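Local coordinates for long form salivary protein D7L1 (Culex quinquefasciatus, PDB 6V4C) that binds and sequesters host adenine nucleotides, ADP and ATP most tightly, inhibiting platelet aggregation and haemostasis while the mosquito feeds, at residues Ile125-Ser130 and Asp134-Lys139; Gln157-Gln160 and Ala164-Cys167. All coordinates share one frame; numbering follows the deposited sequence. Where two conformers were deposited one is given.

Interaction 1 of 2, residues Ile125-Ser130 and Asp134-Lys139; sequences IYLLDS and DAIYKK. With ADP (adenosine-5'-diphosphate), chain B.
L127 (chi1 -40°) and I136 (chi1 -67°) both hold their gamma branch, CG and CG1, anti to the carbonyl carbon, which brings the two side chains together across the turn. Their ends meet crosswise, at about a right angle: CD1 of I136 sits against the two methyls of L127, 3.7 Å from CD2 and 3.9 Å from CD1. P8 of helix 8-22 touches both side chains, and Q72 and Y76 also cover L127; both residues are buried. L127 has positive phi and is the C' residue of a Schellman motif ending helix 121-125. Two residues on, D129 is the N-cap of helix 130-139, its OD2 accepting a hydrogen bond from V132 N. The first turn of that helix is closed by the hydrogen bond from D134 N to S130 O, 3.0 Å. OD2 of D134 also lies 3.2 Å from S130 O, two acceptors that are not bonded. On another side of the helix, Y137 OH donates to N7 of ADP at 2.9 Å, with N7 at the edge of the phenol ring and in its plane. R133, K144, Y266 and S267 also hydrogen-bond ADP. A Schellman end followed two residues later by an N-cap thus makes the tight corner between helices 121-125 and 130-139, and the latter presents Y137 to the adenine in the ADP-binding pocket.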
ATOM      1  N   ILE A 125       4.618 -17.405  -1.292  1.00 57.19           N
ATOM      2  CA  ILE A 125       5.782 -16.885  -0.581  1.00 57.58           C
ATOM      3  C   ILE A 125       5.608 -15.401  -0.272  1.00 52.27           C
ATOM      4  O   ILE A 125       5.995 -14.930   0.804  1.00 52.83           O
ATOM      5  CB  ILE A 125       7.072 -17.180  -1.367  1.00 58.96           C
ATOM      6  CG1 ILE A 125       7.375 -18.680  -1.338  1.00 63.80           C
ATOM      7  CG2 ILE A 125       8.241 -16.387  -0.805  1.00 60.60           C
ATOM      8  CD1 ILE A 125       8.698 -19.057  -1.970  1.00 67.03           C
ATOM      9  N   TYR A 126       5.013 -14.648  -1.197  1.00 51.75           N
ATOM     10  CA  TYR A 126       4.788 -13.222  -1.004  1.00 54.04           C
ATOM     11  C   TYR A 126       3.399 -12.912  -0.454  1.00 52.26           C
ATOM     12  O   TYR A 126       2.921 -11.781  -0.585  1.00 47.34           O
ATOM     13  CB  TYR A 126       5.104 -12.444  -2.281  1.00 48.67           C
ATOM     14  CG  TYR A 126       6.596 -12.353  -2.513  1.00 57.03           C
ATOM     15  CD1 TYR A 126       7.297 -13.416  -3.068  1.00 59.32           C
ATOM     16  CD2 TYR A 126       7.310 -11.221  -2.142  1.00 55.17           C
ATOM     17  CE1 TYR A 126       8.664 -13.346  -3.265  1.00 63.31           C
ATOM     18  CE2 TYR A 126       8.677 -11.140  -2.336  1.00 59.59           C
ATOM     19  CZ  TYR A 126       9.349 -12.206  -2.898  1.00 64.00           C
ATOM     20  OH  TYR A 126      10.709 -12.134  -3.093  1.00 66.30           O
ATOM     21  N   LEU A 127       2.747 -13.900   0.160  1.00 47.92           N
ATOM     22  CA  LEU A 127       1.574 -13.679   1.004  1.00 47.96           C
ATOM     23  C   LEU A 127       0.411 -13.044   0.245  1.00 43.90           C
ATOM     24  O   LEU A 127      -0.423 -12.353   0.834  1.00 44.37           O
ATOM     25  CB  LEU A 127       1.932 -12.875   2.259  1.00 45.47           C
ATOM     26  CG  LEU A 127       3.271 -13.253   2.899  1.00 46.26           C
ATOM     27  CD1 LEU A 127       3.553 -12.439   4.153  1.00 43.05           C
ATOM     28  CD2 LEU A 127       3.340 -14.747   3.196  1.00 45.71           C
ATOM     29  N   LEU A 128       0.349 -13.261  -1.069  1.00 49.43           N
ATOM     30  CA  LEU A 128      -0.791 -12.820  -1.860  1.00 47.94           C
ATOM     31  C   LEU A 128      -1.835 -13.911  -2.049  1.00 49.18           C
ATOM     32  O   LEU A 128      -2.980 -13.601  -2.400  1.00 50.15           O
ATOM     33  CB  LEU A 128      -0.328 -12.300  -3.222  1.00 49.76           C
ATOM     34  CG  LEU A 128       0.489 -11.004  -3.182  1.00 48.86           C
ATOM     35  CD1 LEU A 128       1.062 -10.693  -4.551  1.00 48.31           C
ATOM     36  CD2 LEU A 128      -0.368  -9.846  -2.687  1.00 47.39           C
ATOM     37  N   ASP A 129      -1.465 -15.170  -1.831  1.00 49.72           N
ATOM     38  CA  ASP A 129      -2.429 -16.262  -1.849  1.00 50.50           C
ATOM     39  C   ASP A 129      -3.468 -16.041  -0.755  1.00 47.70           C
ATOM     40  O   ASP A 129      -3.123 -15.725   0.385  1.00 46.27           O
ATOM     41  CB  ASP A 129      -1.693 -17.579  -1.619  1.00 50.63           C
ATOM     42  CG  ASP A 129      -2.626 -18.761  -1.541  1.00 55.82           C
ATOM     43  OD1 ASP A 129      -2.970 -19.317  -2.606  1.00 59.38           O
ATOM     44  OD2 ASP A 129      -3.013 -19.133  -0.414  1.00 51.14           O
ATOM     45  N   SER A 130      -4.745 -16.221  -1.111  0.63 46.55           N
ATOM     46  CA  SER A 130      -5.829 -15.850  -0.205  0.63 46.24           C
ATOM     47  C   SER A 130      -5.765 -16.624   1.107  0.63 45.99           C
ATOM     48  O   SER A 130      -5.990 -16.054   2.181  0.63 44.21           O
ATOM     49  CB  SER A 130      -7.183 -16.050  -0.887  0.63 47.95           C
ATOM     50  OG  SER A 130      -7.395 -17.413  -1.201  0.63 48.38           O
ATOM     51  N   ASP A 134      -4.936 -14.752   4.654  1.00 42.68           N
ATOM     52  CA  ASP A 134      -5.978 -14.678   5.672  1.00 43.22           C
ATOM     53  C   ASP A 134      -5.569 -15.377   6.961  1.00 42.64           C
ATOM     54  O   ASP A 134      -5.918 -14.911   8.051  1.00 40.14           O
ATOM     55  CB  ASP A 134      -7.293 -15.233   5.123  1.00 43.36           C
ATOM     56  CG  ASP A 134      -7.914 -14.318   4.085  1.00 50.97           C
ATOM     57  OD1 ASP A 134      -7.572 -13.111   4.077  1.00 47.04           O
ATOM     58  OD2 ASP A 134      -8.739 -14.796   3.279  1.00 52.30           O
ATOM     59  N   ALA A 135      -4.833 -16.487   6.862  1.00 38.47           N
ATOM     60  CA  ALA A 135      -4.350 -17.156   8.066  1.00 39.33           C
ATOM     61  C   ALA A 135      -3.395 -16.259   8.843  1.00 38.36           C
ATOM     62  O   ALA A 135      -3.458 -16.189  10.077  1.00 38.15           O
ATOM     63  CB  ALA A 135      -3.678 -18.479   7.698  1.00 41.59           C
ATOM     64  N   ILE A 136      -2.514 -15.552   8.136  1.00 39.87           N
ATOM     65  CA  ILE A 136      -1.587 -14.642   8.804  1.00 39.57           C
ATOM     66  C   ILE A 136      -2.341 -13.508   9.491  1.00 40.24           C
ATOM     67  O   ILE A 136      -2.042 -13.152  10.638  1.00 38.97           O
ATOM     68  CB  ILE A 136      -0.526 -14.134   7.810  1.00 40.03           C
ATOM     69  CG1 ILE A 136       0.377 -15.290   7.374  1.00 45.08           C
ATOM     70  CG2 ILE A 136       0.285 -12.986   8.416  1.00 39.01           C
ATOM     71  CD1 ILE A 136       1.334 -14.935   6.258  1.00 48.18           C
ATOM     72  N   TYR A 137      -3.337 -12.932   8.809  1.00 40.35           N
ATOM     73  CA  TYR A 137      -4.149 -11.885   9.424  1.00 38.40           C
ATOM     74  C   TYR A 137      -4.809 -12.386  10.702  1.00 37.39           C
ATOM     75  O   TYR A 137      -4.805 -11.696  11.728  1.00 36.75           O
ATOM     76  CB  TYR A 137      -5.215 -11.389   8.446  1.00 37.25           C
ATOM     77  CG  TYR A 137      -4.708 -10.548   7.294  1.00 38.58           C
ATOM     78  CD1 TYR A 137      -3.446  -9.963   7.324  1.00 36.47           C
ATOM     79  CD2 TYR A 137      -5.503 -10.331   6.178  1.00 37.81           C
ATOM     80  CE1 TYR A 137      -2.989  -9.193   6.261  1.00 35.55           C
ATOM     81  CE2 TYR A 137      -5.059  -9.566   5.119  1.00 35.48           C
ATOM     82  CZ  TYR A 137      -3.802  -9.001   5.163  1.00 37.61           C
ATOM     83  OH  TYR A 137      -3.376  -8.240   4.101  1.00 36.87           O
ATOM     84  N   LYS A 138      -5.393 -13.588  10.657  1.00 38.23           N
ATOM     85  CA  LYS A 138      -6.088 -14.113  11.828  1.00 38.98           C
ATOM     86  C   LYS A 138      -5.134 -14.312  12.995  1.00 39.30           C
ATOM     87  O   LYS A 138      -5.495 -14.067  14.151  1.00 36.86           O
ATOM     88  CB  LYS A 138      -6.789 -15.428  11.485  1.00 39.43           C
ATOM     89  CG  LYS A 138      -8.063 -15.262  10.677  1.00 40.30           C
ATOM     90  CD  LYS A 138      -8.800 -16.588  10.549  1.00 40.49           C
ATOM     91  CE  LYS A 138      -9.939 -16.491   9.542  1.00 42.85           C
ATOM     92  NZ  LYS A 138     -10.902 -15.421   9.891  1.00 45.99           N
ATOM     93  N   LYS A 139      -3.910 -14.753  12.713  1.00 38.78           N
ATOM     94  CA  LYS A 139      -2.940 -15.004  13.767  1.00 40.17           C
ATOM     95  C   LYS A 139      -2.185 -13.753  14.194  1.00 39.97           C
ATOM     96  O   LYS A 139      -1.497 -13.791  15.220  1.00 41.41           O
ATOM     97  CB  LYS A 139      -1.954 -16.088  13.329  1.00 41.47           C
ATOM     98  CG  LYS A 139      -2.602 -17.445  13.104  1.00 44.62           C
ATOM     99  CD  LYS A 139      -1.577 -18.566  13.122  1.00 50.80           C
ATOM    100  CE  LYS A 139      -1.182 -18.974  11.721  1.00 54.54           C
ATOM    101  NZ  LYS A 139      -0.158 -20.060  11.731  1.00 54.43           N
TER
HETATM  102  PB  ADP B 301      -9.844 -12.426  -2.481  1.00101.52           P
HETATM  103  O1B ADP B 301     -10.397 -13.347  -1.619  1.00 91.20           O
HETATM  104  O2B ADP B 301     -10.422 -12.415  -3.770  1.00 96.22           O
HETATM  105  O3B ADP B 301      -8.482 -12.561  -2.564  1.00 68.12           O
HETATM  106  PA  ADP B 301     -11.195  -9.866  -2.750  1.00 79.03           P
HETATM  107  O1A ADP B 301     -12.643  -9.734  -2.409  1.00 84.75           O
HETATM  108  O2A ADP B 301     -11.050 -10.042  -4.146  1.00 83.86           O
HETATM  109  O3A ADP B 301     -10.498 -11.037  -2.025  1.00 90.78           O
HETATM  110  O5' ADP B 301     -10.118  -8.901  -2.270  1.00 65.88           O
HETATM  111  C5' ADP B 301      -8.743  -9.123  -2.496  1.00 50.69           C
HETATM  112  C4' ADP B 301      -7.947  -7.840  -2.431  1.00 45.00           C
HETATM  113  O4' ADP B 301      -7.582  -7.516  -1.114  1.00 38.50           O
HETATM  114  C3' ADP B 301      -6.565  -7.839  -3.043  1.00 46.23           C
HETATM  115  O3' ADP B 301      -6.585  -7.590  -4.410  1.00 47.88           O
HETATM  116  C2' ADP B 301      -5.761  -6.818  -2.244  1.00 42.59           C
HETATM  117  O2' ADP B 301      -5.645  -5.651  -2.940  1.00 44.13           O
HETATM  118  C1' ADP B 301      -6.669  -6.502  -1.102  1.00 41.77           C
HETATM  119  N9  ADP B 301      -6.049  -6.494   0.186  1.00 34.48           N
HETATM  120  C8  ADP B 301      -5.370  -7.498   0.708  1.00 34.32           C
HETATM  121  N7  ADP B 301      -4.950  -7.285   1.885  1.00 35.00           N
HETATM  122  C5  ADP B 301      -5.364  -6.043   2.180  1.00 34.60           C
HETATM  123  C6  ADP B 301      -5.234  -5.229   3.299  1.00 29.09           C
HETATM  124  N6  ADP B 301      -4.606  -5.552   4.377  1.00 30.55           N
HETATM  125  N1  ADP B 301      -5.765  -4.033   3.260  1.00 34.69           N
HETATM  126  C2  ADP B 301      -6.383  -3.661   2.183  1.00 34.44           C
HETATM  127  N3  ADP B 301      -6.581  -4.330   1.105  1.00 33.62           N
HETATM  128  C4  ADP B 301      -6.055  -5.533   1.137  1.00 34.58           C

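Interaction 2 of 2, residues Gln157-Gln160 and Ala164-Cys167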
ATOM      1  N   GLN A 157      -6.959   1.539  18.435  1.00 40.20           N
ATOM      2  CA  GLN A 157      -5.839   1.315  19.340  1.00 41.54           C
ATOM      3  C   GLN A 157      -5.702   2.429  20.366  1.00 40.63           C
ATOM      4  O   GLN A 157      -5.173   2.196  21.459  1.00 44.10           O
ATOM      5  CB  GLN A 157      -4.536   1.201  18.548  1.00 40.99           C
ATOM      6  CG  GLN A 157      -4.531   0.121  17.481  1.00 41.77           C
ATOM      7  CD  GLN A 157      -3.241   0.114  16.683  1.00 43.80           C
ATOM      8  OE1 GLN A 157      -2.153   0.257  17.239  1.00 45.08           O
ATOM      9  NE2 GLN A 157      -3.357  -0.039  15.370  1.00 43.12           N
ATOM     10  N   PHE A 158      -6.168   3.635  20.040  1.00 40.24           N
ATOM     11  CA  PHE A 158      -5.915   4.805  20.867  1.00 39.44           C
ATOM     12  C   PHE A 158      -7.161   5.476  21.420  1.00 41.52           C
ATOM     13  O   PHE A 158      -7.048   6.217  22.403  1.00 44.51           O
ATOM     14  CB  PHE A 158      -5.094   5.846  20.090  1.00 39.75           C
ATOM     15  CG  PHE A 158      -3.863   5.279  19.442  1.00 41.22           C
ATOM     16  CD1 PHE A 158      -2.839   4.754  20.213  1.00 44.47           C
ATOM     17  CD2 PHE A 158      -3.733   5.265  18.065  1.00 39.81           C
ATOM     18  CE1 PHE A 158      -1.706   4.224  19.622  1.00 44.17           C
ATOM     19  CE2 PHE A 158      -2.602   4.739  17.467  1.00 41.45           C
ATOM     20  CZ  PHE A 158      -1.586   4.219  18.247  1.00 43.59           C
ATOM     21  N   TYR A 159      -8.335   5.242  20.837  1.00 41.06           N
ATOM     22  CA  TYR A 159      -9.543   5.936  21.246  1.00 40.53           C
ATOM     23  C   TYR A 159     -10.639   4.943  21.597  1.00 37.65           C
ATOM     24  O   TYR A 159     -10.761   3.878  20.983  1.00 40.16           O
ATOM     25  CB  TYR A 159     -10.071   6.849  20.134  1.00 38.95           C
ATOM     26  CG  TYR A 159      -9.162   7.998  19.787  1.00 38.94           C
ATOM     27  CD1 TYR A 159      -9.079   9.114  20.608  1.00 42.37           C
ATOM     28  CD2 TYR A 159      -8.391   7.972  18.634  1.00 37.25           C
ATOM     29  CE1 TYR A 159      -8.249  10.172  20.292  1.00 41.95           C
ATOM     30  CE2 TYR A 159      -7.557   9.023  18.309  1.00 40.15           C
ATOM     31  CZ  TYR A 159      -7.490  10.121  19.141  1.00 40.95           C
ATOM     32  OH  TYR A 159      -6.660  11.171  18.822  1.00 41.45           O
ATOM     33  N   GLN A 160     -11.441   5.307  22.594  1.00 42.80           N
ATOM     34  CA  GLN A 160     -12.692   4.613  22.843  1.00 44.33           C
ATOM     35  C   GLN A 160     -13.737   5.099  21.851  1.00 43.34           C
ATOM     36  O   GLN A 160     -13.789   6.287  21.519  1.00 45.16           O
ATOM     37  CB  GLN A 160     -13.185   4.893  24.260  1.00 49.52           C
ATOM     38  CG  GLN A 160     -12.358   4.244  25.349  1.00 58.06           C
ATOM     39  CD  GLN A 160     -13.113   4.141  26.660  1.00 68.87           C
ATOM     40  OE1 GLN A 160     -12.694   4.691  27.678  1.00 68.94           O
ATOM     41  NE2 GLN A 160     -14.239   3.432  26.639  1.00 72.03           N
ATOM     42  N   ALA A 164     -15.091  12.067  22.865  1.00 44.75           N
ATOM     43  CA  ALA A 164     -15.169  13.381  22.234  1.00 44.34           C
ATOM     44  C   ALA A 164     -13.967  13.663  21.340  1.00 45.41           C
ATOM     45  O   ALA A 164     -14.124  14.176  20.226  1.00 43.56           O
ATOM     46  CB  ALA A 164     -15.324  14.470  23.296  1.00 46.89           C
ATOM     47  N   ALA A 165     -12.759  13.342  21.809  1.00 44.34           N
ATOM     48  CA  ALA A 165     -11.577  13.580  20.989  1.00 44.95           C
ATOM     49  C   ALA A 165     -11.634  12.768  19.703  1.00 40.19           C
ATOM     50  O   ALA A 165     -11.235  13.249  18.636  1.00 41.53           O
ATOM     51  CB  ALA A 165     -10.311  13.255  21.781  1.00 45.13           C
ATOM     52  N   TYR A 166     -12.137  11.535  19.787  1.00 41.13           N
ATOM     53  CA  TYR A 166     -12.218  10.676  18.610  1.00 39.62           C
ATOM     54  C   TYR A 166     -13.176  11.253  17.576  1.00 40.26           C
ATOM     55  O   TYR A 166     -12.868  11.271  16.378  1.00 38.65           O
ATOM     56  CB  TYR A 166     -12.661   9.275  19.033  1.00 40.16           C
ATOM     57  CG  TYR A 166     -12.502   8.205  17.977  1.00 37.67           C
ATOM     58  CD1 TYR A 166     -11.723   8.418  16.846  1.00 38.96           C
ATOM     59  CD2 TYR A 166     -13.131   6.974  18.116  1.00 38.36           C
ATOM     60  CE1 TYR A 166     -11.579   7.434  15.879  1.00 38.58           C
ATOM     61  CE2 TYR A 166     -12.996   5.986  17.159  1.00 38.76           C
ATOM     62  CZ  TYR A 166     -12.220   6.220  16.042  1.00 35.47           C
ATOM     63  OH  TYR A 166     -12.087   5.230  15.093  1.00 38.21           O
ATOM     64  N   CYS A 167     -14.339  11.733  18.014  1.00 45.14           N
ATOM     65  CA  CYS A 167     -15.299  12.285  17.066  1.00 46.19           C
ATOM     66  C   CYS A 167     -14.809  13.592  16.456  1.00 44.43           C
ATOM     67  O   CYS A 167     -15.204  13.931  15.336  1.00 43.40           O
ATOM     68  CB  CYS A 167     -16.670  12.439  17.719  1.00 49.44           C
ATOM     69  SG  CYS A 167     -17.335  10.878  18.339  1.00 52.61           S
TER
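Y159 lays its CB over one face of the Y166 ring, 3.9 Å from the centroid and 27° off the ring normal, a CH-pi contact displaced toward the rim, where CG of Y166 is the nearest atom at 3.5 Å. The two phenol planes are almost parallel, 6° apart, but slid so far along each other that the rings barely overlap, with centroids separated by 5.1 Å. The near edges still meet, Y159 CD2 lying 3.8 Å from Y166 CD1, and CA of Y166 lies over the Y159 ring, toward its rim. Y166 turns its ring to meet Y159 and Q160 through a chi1 of -167°, which sets CG opposite the backbone N. The Y159 ring also reaches A165, the residue before Y166, with CE1 4.0 Å from CB of A165. At the edge of the Y166 ring, near its plane, the carbonyl oxygen of Q160 comes to 3.5 Å from CD2. No hydrogen bond spans the two segments, and the polar ends of both tyrosines are satisfied by other residues: OH of Y159 is hydrogen-bonded to D177, and OH of Y166 to R152, which tethers each ring at its far end. The contact packs the loop that leaves helix 150-158 against the first turn of helix 164-172 within the second PBP/GOBP region. F180 and H183 of helix 179-190 pack on Y159, H183 edge-to-face, A293 touches Y166, and the C167-C295 disulfide fastens helix 164-172 to the C terminus.

Along the chain, interaction 1 comes first: after helix 121-125 it closes the short turn into helix 130-139, with three helical residues between its segments. The chain then passes K144 and P145 of the ADP pocket and enters helix 150-158. Interaction 2 closes the next corner, across the non-helical residues 161-163, into helix 164-172. The two contacts are in series, neither nested nor crossed, and do not touch; the centres of interactions 1 and 2 are about 29 Å apart. Interaction 1 ties the link between helices to helix 8-22 and the nucleotide site, whereas interaction 2 joins consecutive helices of the second PBP/GOBP region near helix 179-190 and the C terminus.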